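Local coordinates for protein sulfate adenylyltransferase, adenylylsulfate kinase (Thiobacillus denitrificans, PDB 3CR8) that transfers phosphate from ATP to adenosine 5'-phosphosulfate, giving 3'-phosphoadenylyl sulfate, as a hexameric APS kinase whose sulfurylase-like domain lacks ATP sulfurylase activity, at residues N15-E20 and M47-A52; P174-Q179 and W348-E353. One frame throughout, in Å; residues are numbered along the deposited sequence.

Contact 1 (N15-E20 and M47-A52)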
ATOM      1  N   ASN A  15     -26.548  -7.330  48.256  1.00 64.39           N
ATOM      2  CA  ASN A  15     -26.273  -8.603  47.586  1.00 54.43           C
ATOM      3  C   ASN A  15     -27.287  -9.663  48.009  1.00 54.28           C
ATOM      4  O   ASN A  15     -27.233 -10.212  49.098  1.00 49.66           O
ATOM      5  CB  ASN A  15     -24.852  -9.094  47.840  1.00 47.98           C
ATOM      6  CG  ASN A  15     -24.529 -10.361  47.076  1.00 54.90           C
ATOM      7  OD1 ASN A  15     -25.424 -11.081  46.662  1.00 65.27           O
ATOM      8  ND2 ASN A  15     -23.247 -10.628  46.874  1.00 45.58           N
ATOM      9  N   LEU A  16     -28.226  -9.918  47.116  1.00 55.09           N
ATOM     10  CA  LEU A  16     -29.344 -10.795  47.362  1.00 52.10           C
ATOM     11  C   LEU A  16     -28.963 -12.263  47.141  1.00 58.70           C
ATOM     12  O   LEU A  16     -29.842 -13.136  47.031  1.00 63.93           O
ATOM     13  CB  LEU A  16     -30.510 -10.392  46.429  1.00 41.80           C
ATOM     14  CG  LEU A  16     -31.596  -9.550  47.080  1.00 48.29           C
ATOM     15  CD1 LEU A  16     -30.982  -8.556  48.026  1.00 32.89           C
ATOM     16  CD2 LEU A  16     -32.445  -8.880  46.036  1.00 54.81           C
ATOM     17  N   ILE A  17     -27.668 -12.543  47.058  1.00 42.22           N
ATOM     18  CA  ILE A  17     -27.236 -13.914  46.824  1.00 51.32           C
ATOM     19  C   ILE A  17     -26.245 -14.420  47.856  1.00 62.16           C
ATOM     20  O   ILE A  17     -25.046 -14.152  47.769  1.00 60.45           O
ATOM     21  CB  ILE A  17     -26.652 -14.097  45.439  1.00 54.58           C
ATOM     22  CG1 ILE A  17     -27.736 -13.926  44.387  1.00 54.39           C
ATOM     23  CG2 ILE A  17     -26.083 -15.469  45.291  1.00 46.86           C
ATOM     24  CD1 ILE A  17     -27.223 -14.018  42.957  1.00 64.32           C
ATOM     25  N   ASP A  18     -26.779 -15.151  48.831  1.00 76.22           N
ATOM     26  CA  ASP A  18     -26.016 -15.731  49.923  1.00 77.83           C
ATOM     27  C   ASP A  18     -25.788 -17.185  49.593  1.00 75.22           C
ATOM     28  O   ASP A  18     -26.712 -17.978  49.678  1.00 75.54           O
ATOM     29  CB  ASP A  18     -26.812 -15.623  51.233  1.00 76.64           C
ATOM     30  CG  ASP A  18     -25.978 -15.960  52.466  1.00 88.46           C
ATOM     31  OD1 ASP A  18     -24.875 -16.551  52.311  1.00 84.40           O
ATOM     32  OD2 ASP A  18     -26.433 -15.627  53.590  1.00 81.05           O
ATOM     33  N   PRO A  19     -24.552 -17.550  49.215  1.00 87.49           N
ATOM     34  CA  PRO A  19     -24.262 -18.946  48.845  1.00 90.27           C
ATOM     35  C   PRO A  19     -24.480 -19.953  49.998  1.00 80.87           C
ATOM     36  O   PRO A  19     -25.012 -21.019  49.759  1.00 82.97           O
ATOM     37  CB  PRO A  19     -22.787 -18.899  48.406  1.00 78.92           C
ATOM     38  CG  PRO A  19     -22.460 -17.431  48.233  1.00 64.44           C
ATOM     39  CD  PRO A  19     -23.347 -16.704  49.187  1.00 67.67           C
ATOM     40  N   GLU A  20     -24.235 -19.501  51.201  1.00 79.30           N
ATOM     41  CA  GLU A  20     -24.729 -20.188  52.336  1.00 81.87           C
ATOM     42  C   GLU A  20     -26.203 -20.540  52.208  1.00 94.92           C
ATOM     43  O   GLU A  20     -26.559 -21.593  52.698  1.00 91.52           O
ATOM     44  CB  GLU A  20     -24.508 -19.368  53.592  1.00 77.90           C
ATOM     45  N   MET A  47     -30.279  -6.942  38.033  1.00 44.15           N
ATOM     46  CA  MET A  47     -29.919  -5.644  38.566  1.00 45.16           C
ATOM     47  C   MET A  47     -30.208  -5.592  40.067  1.00 51.54           C
ATOM     48  O   MET A  47     -29.383  -5.122  40.865  1.00 46.57           O
ATOM     49  CB  MET A  47     -30.668  -4.518  37.838  1.00 48.22           C
ATOM     50  CG  MET A  47     -30.262  -4.302  36.386  1.00 51.07           C
ATOM     51  SD  MET A  47     -28.815  -3.257  36.223  1.00 44.58           S
ATOM     52  CE  MET A  47     -27.538  -4.369  36.768  1.00 49.95           C
ATOM     53  N   LEU A  48     -31.387  -6.069  40.459  1.00 39.56           N
ATOM     54  CA  LEU A  48     -31.779  -5.954  41.851  1.00 40.86           C
ATOM     55  C   LEU A  48     -30.966  -6.933  42.686  1.00 43.04           C
ATOM     56  O   LEU A  48     -30.381  -6.596  43.716  1.00 41.94           O
ATOM     57  CB  LEU A  48     -33.260  -6.231  42.010  1.00 45.20           C
ATOM     58  CG  LEU A  48     -33.663  -6.325  43.474  1.00 39.49           C
ATOM     59  CD1 LEU A  48     -33.995  -4.925  43.966  1.00 42.86           C
ATOM     60  CD2 LEU A  48     -34.838  -7.265  43.623  1.00 41.35           C
ATOM     61  N   MET A  49     -30.893  -8.152  42.191  1.00 47.63           N
ATOM     62  CA  MET A  49     -30.233  -9.228  42.911  1.00 50.16           C
ATOM     63  C   MET A  49     -28.794  -8.859  43.191  1.00 43.93           C
ATOM     64  O   MET A  49     -28.154  -9.445  44.040  1.00 53.24           O
ATOM     65  CB  MET A  49     -30.289 -10.510  42.073  1.00 37.70           C
ATOM     66  CG  MET A  49     -30.351 -11.746  42.871  1.00 35.96           C
ATOM     67  SD  MET A  49     -31.367 -12.899  42.021  1.00 45.60           S
ATOM     68  CE  MET A  49     -30.720 -12.828  40.351  1.00 56.07           C
ATOM     69  N   THR A  50     -28.292  -7.869  42.474  1.00 49.36           N
ATOM     70  CA  THR A  50     -26.856  -7.733  42.325  1.00 45.68           C
ATOM     71  C   THR A  50     -26.313  -6.427  42.906  1.00 46.45           C
ATOM     72  O   THR A  50     -25.109  -6.235  43.014  1.00 45.68           O
ATOM     73  CB  THR A  50     -26.456  -7.933  40.846  1.00 45.18           C
ATOM     74  OG1 THR A  50     -25.468  -8.960  40.761  1.00 44.77           O
ATOM     75  CG2 THR A  50     -25.947  -6.647  40.203  1.00 29.52           C
ATOM     76  N   GLY A  51     -27.205  -5.529  43.298  1.00 51.57           N
ATOM     77  CA  GLY A  51     -26.770  -4.338  44.000  1.00 50.12           C
ATOM     78  C   GLY A  51     -26.787  -3.080  43.158  1.00 51.71           C
ATOM     79  O   GLY A  51     -26.489  -2.002  43.650  1.00 54.30           O
ATOM     80  N   ALA A  52     -27.140  -3.201  41.890  1.00 39.97           N
ATOM     81  CA  ALA A  52     -27.199  -2.032  41.020  1.00 41.37           C
ATOM     82  C   ALA A  52     -28.234  -1.022  41.533  1.00 44.27           C
ATOM     83  O   ALA A  52     -28.195   0.153  41.170  1.00 40.60           O
ATOM     84  CB  ALA A  52     -27.515  -2.455  39.575  1.00 46.03           C
TER
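L16 and I17 of an N-terminal loop lie against L48 and M49 in the last turn of helix 39-50, where the helix ends in a Schellman motif within the PUA-like part of the chain. L48 comes first: its CG is anti to the backbone N (chi1 171°), which carries the isobutyl group over to L16, and the two CD2 methyls meet at 3.8 Å. V133 of strand 126-135 touches both leucines, so loop and helix meet over that strand.

M49 takes part twice. Its CG packs against L16 CB at 3.8 Å and I17 CG1 at 3.7 Å, with the I17 and M49 side chains crossing obliquely. Its carbonyl O accepts the contact's single hydrogen bond between the segments, from L16 N at 3.1 Å; the donor stands above the carbonyl plane instead of within it.

G51 then turns the chain away with a positive phi of 105°, at which a CB would press on the T50 carbonyl O. On the loop side, an Asx turn fixes the bend: N15 OD1 accepts from I17 N at 2.7 Å.

Contact 2 (P174-Q179 and W348-E353)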
ATOM      1  N   PRO A 174     -23.527   2.367  19.030  1.00 40.92           N
ATOM      2  CA  PRO A 174     -22.090   2.416  18.761  1.00 36.95           C
ATOM      3  C   PRO A 174     -21.544   3.804  18.861  1.00 41.02           C
ATOM      4  O   PRO A 174     -22.264   4.780  18.701  1.00 41.99           O
ATOM      5  CB  PRO A 174     -21.961   1.922  17.325  1.00 25.54           C
ATOM      6  CG  PRO A 174     -23.178   1.163  17.089  1.00 42.82           C
ATOM      7  CD  PRO A 174     -24.267   1.824  17.891  1.00 41.91           C
ATOM      8  N   MET A 175     -20.244   3.862  19.112  1.00 51.00           N
ATOM      9  CA  MET A 175     -19.516   5.092  19.319  1.00 44.56           C
ATOM     10  C   MET A 175     -18.656   5.387  18.100  1.00 45.23           C
ATOM     11  O   MET A 175     -17.945   4.503  17.617  1.00 45.97           O
ATOM     12  CB  MET A 175     -18.633   4.929  20.564  1.00 36.63           C
ATOM     13  CG  MET A 175     -17.812   6.144  20.921  1.00 47.37           C
ATOM     14  SD  MET A 175     -17.059   6.021  22.541  1.00 59.49           S
ATOM     15  CE  MET A 175     -18.462   6.335  23.613  1.00 45.09           C
ATOM     16  N   HIS A 176     -18.729   6.623  17.612  1.00 33.45           N
ATOM     17  CA  HIS A 176     -17.835   7.100  16.566  1.00 36.29           C
ATOM     18  C   HIS A 176     -16.925   8.214  17.077  1.00 42.78           C
ATOM     19  O   HIS A 176     -16.867   8.443  18.270  1.00 45.91           O
ATOM     20  CB  HIS A 176     -18.643   7.580  15.382  1.00 49.16           C
ATOM     21  CG  HIS A 176     -19.571   6.544  14.830  1.00 36.46           C
ATOM     22  ND1 HIS A 176     -19.139   5.533  14.004  1.00 43.06           N
ATOM     23  CD2 HIS A 176     -20.910   6.382  14.966  1.00 31.50           C
ATOM     24  CE1 HIS A 176     -20.172   4.777  13.661  1.00 43.78           C
ATOM     25  NE2 HIS A 176     -21.255   5.266  14.236  1.00 42.46           N
ATOM     26  N   ARG A 177     -16.234   8.915  16.187  0.50 35.47           N
ATOM     27  CA  ARG A 177     -15.176   9.826  16.607  0.50 30.51           C
ATOM     28  C   ARG A 177     -15.620  11.006  17.484  0.50 33.37           C
ATOM     29  O   ARG A 177     -14.874  11.460  18.338  0.50 35.51           O
ATOM     30  CB  ARG A 177     -14.382  10.298  15.394  0.50 37.83           C
ATOM     31  CG  ARG A 177     -13.177  11.142  15.731  0.50 49.81           C
ATOM     32  CD  ARG A 177     -12.209  11.208  14.579  0.50 46.61           C
ATOM     33  NE  ARG A 177     -11.595   9.910  14.336  0.50 56.64           N
ATOM     34  CZ  ARG A 177     -10.810   9.638  13.301  0.50 64.88           C
ATOM     35  NH1 ARG A 177     -10.553  10.581  12.397  0.50 61.92           N
ATOM     36  NH2 ARG A 177     -10.290   8.421  13.168  0.50 56.83           N
ATOM     37  N   ALA A 178     -16.832  11.499  17.287  1.00 39.72           N
ATOM     38  CA  ALA A 178     -17.350  12.593  18.113  1.00 42.91           C
ATOM     39  C   ALA A 178     -17.551  12.219  19.587  1.00 53.26           C
ATOM     40  O   ALA A 178     -17.074  12.907  20.502  1.00 48.93           O
ATOM     41  CB  ALA A 178     -18.648  13.136  17.538  1.00 27.42           C
ATOM     42  N   GLN A 179     -18.297  11.153  19.828  1.00 41.58           N
ATOM     43  CA  GLN A 179     -18.429  10.702  21.193  1.00 46.34           C
ATOM     44  C   GLN A 179     -17.052  10.347  21.783  1.00 46.15           C
ATOM     45  O   GLN A 179     -16.714  10.782  22.876  1.00 46.51           O
ATOM     46  CB  GLN A 179     -19.433   9.548  21.318  1.00 50.29           C
ATOM     47  CG  GLN A 179     -19.760   8.814  20.029  1.00 59.48           C
ATOM     48  CD  GLN A 179     -20.799   9.520  19.206  1.00 49.37           C
ATOM     49  OE1 GLN A 179     -21.340  10.536  19.622  1.00 61.13           O
ATOM     50  NE2 GLN A 179     -21.079   8.992  18.026  1.00 50.07           N
ATOM     51  N   TRP A 348     -13.331  11.869   9.333  1.00 37.85           N
ATOM     52  CA  TRP A 348     -13.332  12.463  10.627  1.00 42.61           C
ATOM     53  C   TRP A 348     -14.488  11.906  11.351  1.00 43.21           C
ATOM     54  O   TRP A 348     -14.667  12.154  12.507  1.00 39.19           O
ATOM     55  CB  TRP A 348     -13.526  13.946  10.500  1.00 46.17           C
ATOM     56  CG  TRP A 348     -14.437  14.361   9.411  1.00 45.39           C
ATOM     57  CD1 TRP A 348     -14.086  14.720   8.174  1.00 43.03           C
ATOM     58  CD2 TRP A 348     -15.853  14.516   9.480  1.00 48.59           C
ATOM     59  NE1 TRP A 348     -15.181  15.059   7.444  1.00 47.12           N
ATOM     60  CE2 TRP A 348     -16.284  14.947   8.235  1.00 48.23           C
ATOM     61  CE3 TRP A 348     -16.801  14.322  10.475  1.00 42.80           C
ATOM     62  CZ2 TRP A 348     -17.607  15.184   7.958  1.00 36.62           C
ATOM     63  CZ3 TRP A 348     -18.106  14.556  10.186  1.00 50.15           C
ATOM     64  CH2 TRP A 348     -18.499  14.980   8.947  1.00 39.88           C
ATOM     65  N   TYR A 349     -15.306  11.151  10.660  1.00 51.83           N
ATOM     66  CA  TYR A 349     -16.521  10.713  11.276  1.00 48.32           C
ATOM     67  C   TYR A 349     -16.308   9.532  12.195  1.00 44.90           C
ATOM     68  O   TYR A 349     -16.623   9.601  13.362  1.00 49.19           O
ATOM     69  CB  TYR A 349     -17.600  10.450  10.235  1.00 48.46           C
ATOM     70  CG  TYR A 349     -18.933  10.126  10.840  1.00 43.62           C
ATOM     71  CD1 TYR A 349     -19.694  11.097  11.410  1.00 44.77           C
ATOM     72  CD2 TYR A 349     -19.422   8.853  10.849  1.00 42.04           C
ATOM     73  CE1 TYR A 349     -20.887  10.814  11.969  1.00 33.32           C
ATOM     74  CE2 TYR A 349     -20.620   8.576  11.411  1.00 43.35           C
ATOM     75  CZ  TYR A 349     -21.351   9.562  11.961  1.00 40.67           C
ATOM     76  OH  TYR A 349     -22.549   9.299  12.528  1.00 37.89           O
ATOM     77  N   SER A 350     -15.769   8.449  11.683  1.00 48.73           N
ATOM     78  CA  SER A 350     -15.649   7.244  12.479  1.00 42.52           C
ATOM     79  C   SER A 350     -14.216   6.759  12.474  1.00 46.01           C
ATOM     80  O   SER A 350     -13.291   7.559  12.276  1.00 61.27           O
ATOM     81  CB  SER A 350     -16.594   6.171  11.951  1.00 41.81           C
ATOM     82  OG  SER A 350     -16.770   5.137  12.894  1.00 41.17           O
ATOM     83  N   PHE A 351     -14.040   5.458  12.724  1.00 46.25           N
ATOM     84  CA  PHE A 351     -12.764   4.764  12.551  1.00 49.60           C
ATOM     85  C   PHE A 351     -12.974   3.618  11.563  1.00 45.56           C
ATOM     86  O   PHE A 351     -14.074   3.067  11.481  1.00 42.28           O
ATOM     87  CB  PHE A 351     -12.242   4.207  13.879  1.00 46.51           C
ATOM     88  CG  PHE A 351     -12.068   5.239  14.958  1.00 50.06           C
ATOM     89  CD1 PHE A 351     -13.119   5.558  15.802  1.00 43.98           C
ATOM     90  CD2 PHE A 351     -10.845   5.879  15.144  1.00 60.12           C
ATOM     91  CE1 PHE A 351     -12.962   6.503  16.820  1.00 55.19           C
ATOM     92  CE2 PHE A 351     -10.665   6.838  16.164  1.00 50.03           C
ATOM     93  CZ  PHE A 351     -11.728   7.151  17.005  1.00 50.21           C
ATOM     94  N   PRO A 352     -11.924   3.253  10.804  1.00 46.83           N
ATOM     95  CA  PRO A 352     -12.016   2.137   9.850  1.00 41.10           C
ATOM     96  C   PRO A 352     -12.557   0.854  10.467  1.00 41.62           C
ATOM     97  O   PRO A 352     -13.443   0.238   9.896  1.00 43.36           O
ATOM     98  CB  PRO A 352     -10.576   1.944   9.402  1.00 30.78           C
ATOM     99  CG  PRO A 352      -9.984   3.285   9.563  1.00 30.31           C
ATOM    100  CD  PRO A 352     -10.601   3.889  10.763  1.00 42.82           C
ATOM    101  N   GLU A 353     -12.035   0.482  11.632  1.00 49.65           N
ATOM    102  CA  GLU A 353     -12.467  -0.708  12.366  1.00 47.49           C
ATOM    103  C   GLU A 353     -13.969  -0.754  12.646  1.00 50.98           C
ATOM    104  O   GLU A 353     -14.608  -1.773  12.435  1.00 54.73           O
ATOM    105  CB  GLU A 353     -11.738  -0.793  13.698  1.00 33.20           C
ATOM    106  CG  GLU A 353     -10.297  -0.485  13.606  1.00 47.79           C
ATOM    107  CD  GLU A 353      -9.986   0.943  14.020  1.00 66.75           C
ATOM    108  OE1 GLU A 353     -10.008   1.234  15.243  1.00 55.38           O
ATOM    109  OE2 GLU A 353      -9.707   1.765  13.115  1.00 72.60           O
TER
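H176 and R177, at the start of helix 177-189, meet W348-F351 just ahead of helix 352-361. H176-Q179 reads as the HxxH signature of ATP sulfurylases with its second histidine replaced by glutamine, a difference consistent with the missing activity.

Two hydrogen bonds join the segments. H176 ND1 and S350 OG lie 2.6 Å apart in a nearly straight bond (168°), the serine oxygen sitting in the imidazole plane at the ring edge; either atom could be the donor. From the first turn of its helix, R177 N donates to Y349 O at 2.9 Å.

The aromatic contact is slighter. Y349 CE2 rises over the centre of one imidazole face, yet the two rings, tilted by 30° with centroids 5.1 Å apart, barely overlap.

R177 makes the cation-pi contact. With CG anti to the backbone N (chi1 -174°), the aliphatic chain is laid along W348 O, CD 3.4 Å from it, before it bends at chi3. The guanidinium then stands steeply to the F351 ring, with NE over the ring face and CZ off-centre, 4.5 Å from the centroid, while S350 O covers one guanidinium face without bonding to it. A leucine here would probably leave the F351 ring without its cation and S350 O without the flat group beneath it.

Around this joint, F335 of helix 332-339 meets the rings of H176 and Y349, and L358 of helix 352-361 touches H176. W348 stacks on Y308 of strand 306-309, and its carbonyl O is hydrogen-bonded to H315 NE2 of strand 314-317.

In the fold
Contact 1 closes before contact 2 opens along the chain; their centres lie 37 Å apart and their nearest atoms about 19 Å. Contact 1 belongs to the PUA-like region, joining the loop before helix 22-30 to helix 39-50 beside strand 126-135 of the mixed sheet. Contact 2 belongs to the sulfurylase-like region, where helix 177-189, which follows strand 166-169 of a parallel sheet, meets the turn that leads into helix 352-361 far along the sequence. Each contact is thus internal to its own family region. Both lie in the non-kinase portion, away from the predicted ATP-binding P-loop at 376-383, and no other subunit of the hexamer touches their segments.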